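Local coordinates for glutathione S-transferase family protein (Populus trichocarpa, PDB 5F06) that binds glutathione and probably catalyses its conjugation to electrophilic substrates with release of a halide, as a Phi-class glutathione transferase, at residues Tyr172-Tyr175 with Leu176-Pro180; Ile114-Gln117 with Phe118-Pro122. One frame throughout, in Å; residues are numbered along the deposited sequence.

Contact 1 (Tyr172-Tyr175 with Leu176-Pro180); sequences YTYY and LMKTP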
loop_
_atom_site.group_PDB
_atom_site.type_symbol
_atom_site.label_atom_id
_atom_site.label_comp_id
_atom_site.label_asym_id
_atom_site.label_seq_id
_atom_site.Cartn_x
_atom_site.Cartn_y
_atom_site.Cartn_z
ATOM N N TYR A 172 4.954 9.038 10.663
ATOM C CA TYR A 172 4.132 10.204 10.329
ATOM C C TYR A 172 3.344 10.670 11.546
ATOM O O TYR A 172 3.136 11.867 11.747
ATOM C CB TYR A 172 3.173 9.903 9.176
ATOM C CG TYR A 172 3.721 10.249 7.809
ATOM C CD1 TYR A 172 4.242 11.506 7.544
ATOM C CD2 TYR A 172 3.707 9.319 6.779
ATOM C CE1 TYR A 172 4.747 11.826 6.303
ATOM C CE2 TYR A 172 4.209 9.633 5.530
ATOM C CZ TYR A 172 4.729 10.889 5.301
ATOM O OH TYR A 172 5.227 11.204 4.060
ATOM N N THR A 173 2.912 9.727 12.371
ATOM C CA THR A 173 2.140 10.091 13.544
ATOM C C THR A 173 3.044 10.839 14.517
ATOM O O THR A 173 2.616 11.807 15.142
ATOM C CB THR A 173 1.510 8.863 14.216
ATOM O OG1 THR A 173 0.770 8.118 13.242
ATOM C CG2 THR A 173 0.565 9.289 15.334
ATOM N N TYR A 174 4.303 10.419 14.620
ATOM C CA TYR A 174 5.238 11.080 15.525
ATOM C C TYR A 174 5.333 12.568 15.199
ATOM O O TYR A 174 5.333 13.416 16.097
ATOM C CB TYR A 174 6.628 10.437 15.456
ATOM C CG TYR A 174 7.585 11.029 16.461
ATOM C CD1 TYR A 174 7.412 10.801 17.819
ATOM C CD2 TYR A 174 8.643 11.830 16.061
ATOM C CE1 TYR A 174 8.265 11.342 18.747
ATOM C CE2 TYR A 174 9.508 12.379 16.990
ATOM C CZ TYR A 174 9.313 12.129 18.330
ATOM O OH TYR A 174 10.163 12.669 19.268
ATOM N N TYR A 175 5.391 12.888 13.912
ATOM C CA TYR A 175 5.487 14.280 13.498
ATOM C C TYR A 175 4.146 15.002 13.618
ATOM O O TYR A 175 4.109 16.186 13.962
ATOM C CB TYR A 175 6.014 14.372 12.068
ATOM C CG TYR A 175 7.527 14.272 11.947
ATOM C CD1 TYR A 175 8.365 14.740 12.956
ATOM C CD2 TYR A 175 8.116 13.728 10.817
ATOM C CE1 TYR A 175 9.738 14.656 12.845
ATOM C CE2 TYR A 175 9.496 13.643 10.699
ATOM C CZ TYR A 175 10.297 14.112 11.717
ATOM O OH TYR A 175 11.668 14.040 11.614
ATOM N N LEU A 176 3.048 14.298 13.345
ATOM C CA LEU A 176 1.716 14.871 13.522
ATOM C C LEU A 176 1.539 15.366 14.956
ATOM O O LEU A 176 0.975 16.436 15.194
ATOM C CB LEU A 176 0.633 13.844 13.183
ATOM C CG LEU A 176 -0.824 14.286 13.363
ATOM C CD1 LEU A 176 -1.410 14.782 12.057
ATOM C CD2 LEU A 176 -1.668 13.159 13.934
ATOM N N MET A 177 2.041 14.594 15.913
ATOM C CA MET A 177 1.834 14.913 17.322
ATOM C C MET A 177 2.614 16.152 17.752
ATOM O O MET A 177 2.409 16.666 18.852
ATOM C CB MET A 177 2.213 13.717 18.197
ATOM C CG MET A 177 1.301 12.507 18.001
ATOM S SD MET A 177 -0.452 12.870 18.221
ATOM C CE MET A 177 -0.515 13.100 19.993
ATOM N N LYS A 178 3.498 16.634 16.885
ATOM C CA LYS A 178 4.230 17.871 17.141
ATOM C C LYS A 178 3.441 19.095 16.678
ATOM O O LYS A 178 3.808 20.228 16.991
ATOM C CB LYS A 178 5.590 17.847 16.438
ATOM C CG LYS A 178 6.511 16.725 16.881
ATOM C CD LYS A 178 7.842 16.809 16.155
ATOM C CE LYS A 178 8.832 15.782 16.674
ATOM N NZ LYS A 178 9.269 16.077 18.069
ATOM N N THR A 179 2.368 18.857 15.927
ATOM C CA THR A 179 1.575 19.929 15.331
ATOM C C THR A 179 0.228 20.084 16.043
ATOM O O THR A 179 -0.140 19.249 16.872
ATOM C CB THR A 179 1.314 19.669 13.825
ATOM O OG1 THR A 179 0.261 18.709 13.669
ATOM C CG2 THR A 179 2.575 19.169 13.120
ATOM N N PRO A 180 -0.520 21.150 15.717
ATOM C CA PRO A 180 -1.864 21.298 16.292
ATOM C C PRO A 180 -2.796 20.146 15.914
ATOM O O PRO A 180 -3.764 19.878 16.630
ATOM C CB PRO A 180 -2.360 22.616 15.693
ATOM C CG PRO A 180 -1.125 23.374 15.368
ATOM C CD PRO A 180 -0.129 22.338 14.933
#

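Contact 2 (Ile114-Gln117 with Phe118-Pro122); sequences IVFQ and FMVAP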
loop_
_atom_site.group_PDB
_atom_site.type_symbol
_atom_site.label_atom_id
_atom_site.label_comp_id
_atom_site.label_asym_id
_atom_site.label_seq_id
_atom_site.Cartn_x
_atom_site.Cartn_y
_atom_site.Cartn_z
ATOM N N ILE A 114 -0.813 16.249 5.739
ATOM C CA ILE A 114 -0.769 17.095 6.925
ATOM C C ILE A 114 0.684 17.392 7.281
ATOM O O ILE A 114 1.072 18.548 7.458
ATOM C CB ILE A 114 -1.475 16.426 8.128
ATOM C CG1 ILE A 114 -2.945 16.165 7.795
ATOM C CG2 ILE A 114 -1.345 17.291 9.373
ATOM C CD1 ILE A 114 -3.689 15.335 8.840
ATOM N N VAL A 115 1.487 16.338 7.364
ATOM C CA VAL A 115 2.879 16.470 7.763
ATOM C C VAL A 115 3.670 17.202 6.686
ATOM O O VAL A 115 4.574 17.983 6.994
ATOM C CB VAL A 115 3.506 15.088 8.049
ATOM C CG1 VAL A 115 5.013 15.185 8.243
ATOM C CG2 VAL A 115 2.856 14.472 9.282
ATOM N N PHE A 116 3.326 16.950 5.425
ATOM C CA PHE A 116 3.991 17.616 4.314
ATOM C C PHE A 116 3.828 19.127 4.433
ATOM O O PHE A 116 4.792 19.881 4.315
ATOM C CB PHE A 116 3.436 17.143 2.971
ATOM C CG PHE A 116 4.073 17.817 1.788
ATOM C CD1 PHE A 116 5.202 17.279 1.194
ATOM C CD2 PHE A 116 3.548 18.994 1.277
ATOM C CE1 PHE A 116 5.794 17.902 0.107
ATOM C CE2 PHE A 116 4.133 19.619 0.195
ATOM C CZ PHE A 116 5.258 19.074 -0.392
ATOM N N GLN A 117 2.599 19.563 4.664
ATOM C CA GLN A 117 2.306 20.989 4.739
ATOM C C GLN A 117 3.031 21.658 5.911
ATOM O O GLN A 117 3.584 22.752 5.765
ATOM C CB GLN A 117 0.794 21.210 4.848
ATOM C CG GLN A 117 0.037 20.969 3.542
ATOM C CD GLN A 117 0.541 21.835 2.401
ATOM O OE1 GLN A 117 0.890 22.999 2.597
ATOM N NE2 GLN A 117 0.590 21.263 1.200
ATOM N N PHE A 118 3.047 21.000 7.065
ATOM C CA PHE A 118 3.710 21.551 8.238
ATOM C C PHE A 118 5.243 21.511 8.162
ATOM O O PHE A 118 5.907 22.471 8.548
ATOM C CB PHE A 118 3.258 20.805 9.501
ATOM C CG PHE A 118 1.914 21.240 10.025
ATOM C CD1 PHE A 118 1.725 22.520 10.516
ATOM C CD2 PHE A 118 0.847 20.356 10.050
ATOM C CE1 PHE A 118 0.491 22.918 11.008
ATOM C CE2 PHE A 118 -0.386 20.747 10.539
ATOM C CZ PHE A 118 -0.563 22.027 11.023
ATOM N N MET A 119 5.785 20.402 7.666
ATOM C CA MET A 119 7.216 20.124 7.777
ATOM C C MET A 119 7.990 20.315 6.473
ATOM O O MET A 119 9.146 20.735 6.494
ATOM C CB MET A 119 7.431 18.691 8.278
ATOM C CG MET A 119 6.738 18.377 9.598
ATOM S SD MET A 119 7.205 19.516 10.917
ATOM C CE MET A 119 6.445 18.718 12.331
ATOM N N VAL A 120 7.363 19.996 5.344
ATOM C CA VAL A 120 8.063 20.006 4.057
ATOM C C VAL A 120 7.815 21.286 3.255
ATOM O O VAL A 120 8.740 21.814 2.640
ATOM C CB VAL A 120 7.661 18.794 3.188
ATOM C CG1 VAL A 120 8.524 18.733 1.934
ATOM C CG2 VAL A 120 7.808 17.503 3.977
ATOM N N ALA A 121 6.583 21.786 3.257
ATOM C CA ALA A 121 6.240 22.951 2.441
ATOM C C ALA A 121 7.133 24.161 2.750
ATOM O O ALA A 121 7.586 24.843 1.828
ATOM C CB ALA A 121 4.766 23.314 2.619
ATOM N N PRO A 122 7.399 24.426 4.042
ATOM C CA PRO A 122 8.336 25.507 4.374
ATOM C C PRO A 122 9.726 25.296 3.768
ATOM O O PRO A 122 10.375 26.270 3.389
ATOM C CB PRO A 122 8.395 25.462 5.905
ATOM C CG PRO A 122 7.112 24.851 6.313
ATOM C CD PRO A 122 6.795 23.843 5.254
#

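Contact 1 (Tyr172-Tyr175 with Leu176-Pro180)
The rings of Tyr174 and Tyr175 meet the same lysine in different ways. At the Tyr175 ring, Lys178 CD lies at the edge and in the ring plane, 3.8 Å from CD1, and the two side chains run side by side in the same direction. The Tyr174 ring takes the next methylene at a slant, with Lys178 CE 3.5 Å from CE2, and it forms an edge-to-face ring pair with Phe204. Lys178 is extended through its first methylenes and bends only at the last torsion (chi4 -68°), which turns NZ to the Tyr174 side; there NZ and Tyr174 OH both hydrogen-bond Asn212 OD1. A leucine in place of Tyr174 would probably leave Lys178 CE without the ring carbon it touches and Asn212 OD1 without the phenol hydroxyl that bonds it. Tyr175 OH reaches Met9 O and Met211 O.

These side chains sit where helix 170-176, in the C-terminal domain of the glutathione transferase fold, runs out into a loop. The backbone records the change. Met177 N still makes an i to i+4 bond to Thr173 O (2.9 Å, nearly along the C=O axis), whereas Lys178 N turns to Tyr175 O at 3.0 Å, an i to i+3 bond whose donor stands 64° out of the carbonyl plane. A type I turn from Leu176 to Thr179 overlaps this step. Leu176 O is gripped twice by Thr179, through the backbone N at 2.9 Å and through OG1 at 2.8 Å, the hydroxyl lying on a lone pair in the carbonyl plane.

Contact 2 (Ile114-Gln117 with Phe118-Pro122)
Phe116 and Val120 cross at about a right angle in the C-terminal part of helix 90-120, where the alpha-helix widens into a pi-type turn at 118-120. Val120 CB lies over a face of the Phe116 ring, 3.9 Å from the centroid and 28° off the normal, a CH-pi contact; CG1 of the valine comes closer to the rim, 3.4 Å from Phe116 CE1. The Phe116 first torsion (179°) places CG opposite the backbone N and beside the carbonyl carbon, which brings the ring to the following residues, with Ala121 N over the same face as Val120 CB. Gln117 NE2 lies at the edge of that ring, in its plane, while OE1 of the glutamine accepts a hydrogen bond from Asp129 N.

Ile114 and Phe118 are oriented differently: they lie alongside each other, pointing the same way. Ile114 CG2 meets the ring at its edge, in plane, 3.8 Å from Phe118 CE2. The ring also comes near the backbone, with Ile114 O set obliquely to it.

The backbone evidence for the widening is the double load on Phe116 O. Val120 N reaches it in the i to i+4 manner, tilted 31° from the carbonyl plane, and Ala121 N reaches it from i+5 at 2.8 Å, nearly in line with the carbonyl bond. Ala121 N is thereby diverted from Gln117 O, and the next residue, a proline, has no N-H to offer. Buried Gln117 O has no hydrogen-bonding partner and instead meets carbon: Ala121 CB and Pro122 CD, each 3.4 Å from it.

Contact 2 closes before contact 1 opens along the chain, yet their centres lie about 11 Å apart, because helix 170-176 packs against helix 90-120. Packing contacts between them include Val115 CG2 to Tyr172 O at 3.6 Å and two apolar pairs, Ile114 CG2 to Leu176 CD1 and Phe118 CD2 to Thr179 CG2, each at 3.7 Å. Both approach the glutathione site. The side chain of Tyr175 is about 3 Å from that of Thr11, against about 5 Å for Val115; that of Tyr172 is about 5 Å from bound glutathione, against about 7 Å for Val120. The side chain of Tyr172 is also about 5 Å from that of Cys12, the covalent attachment point.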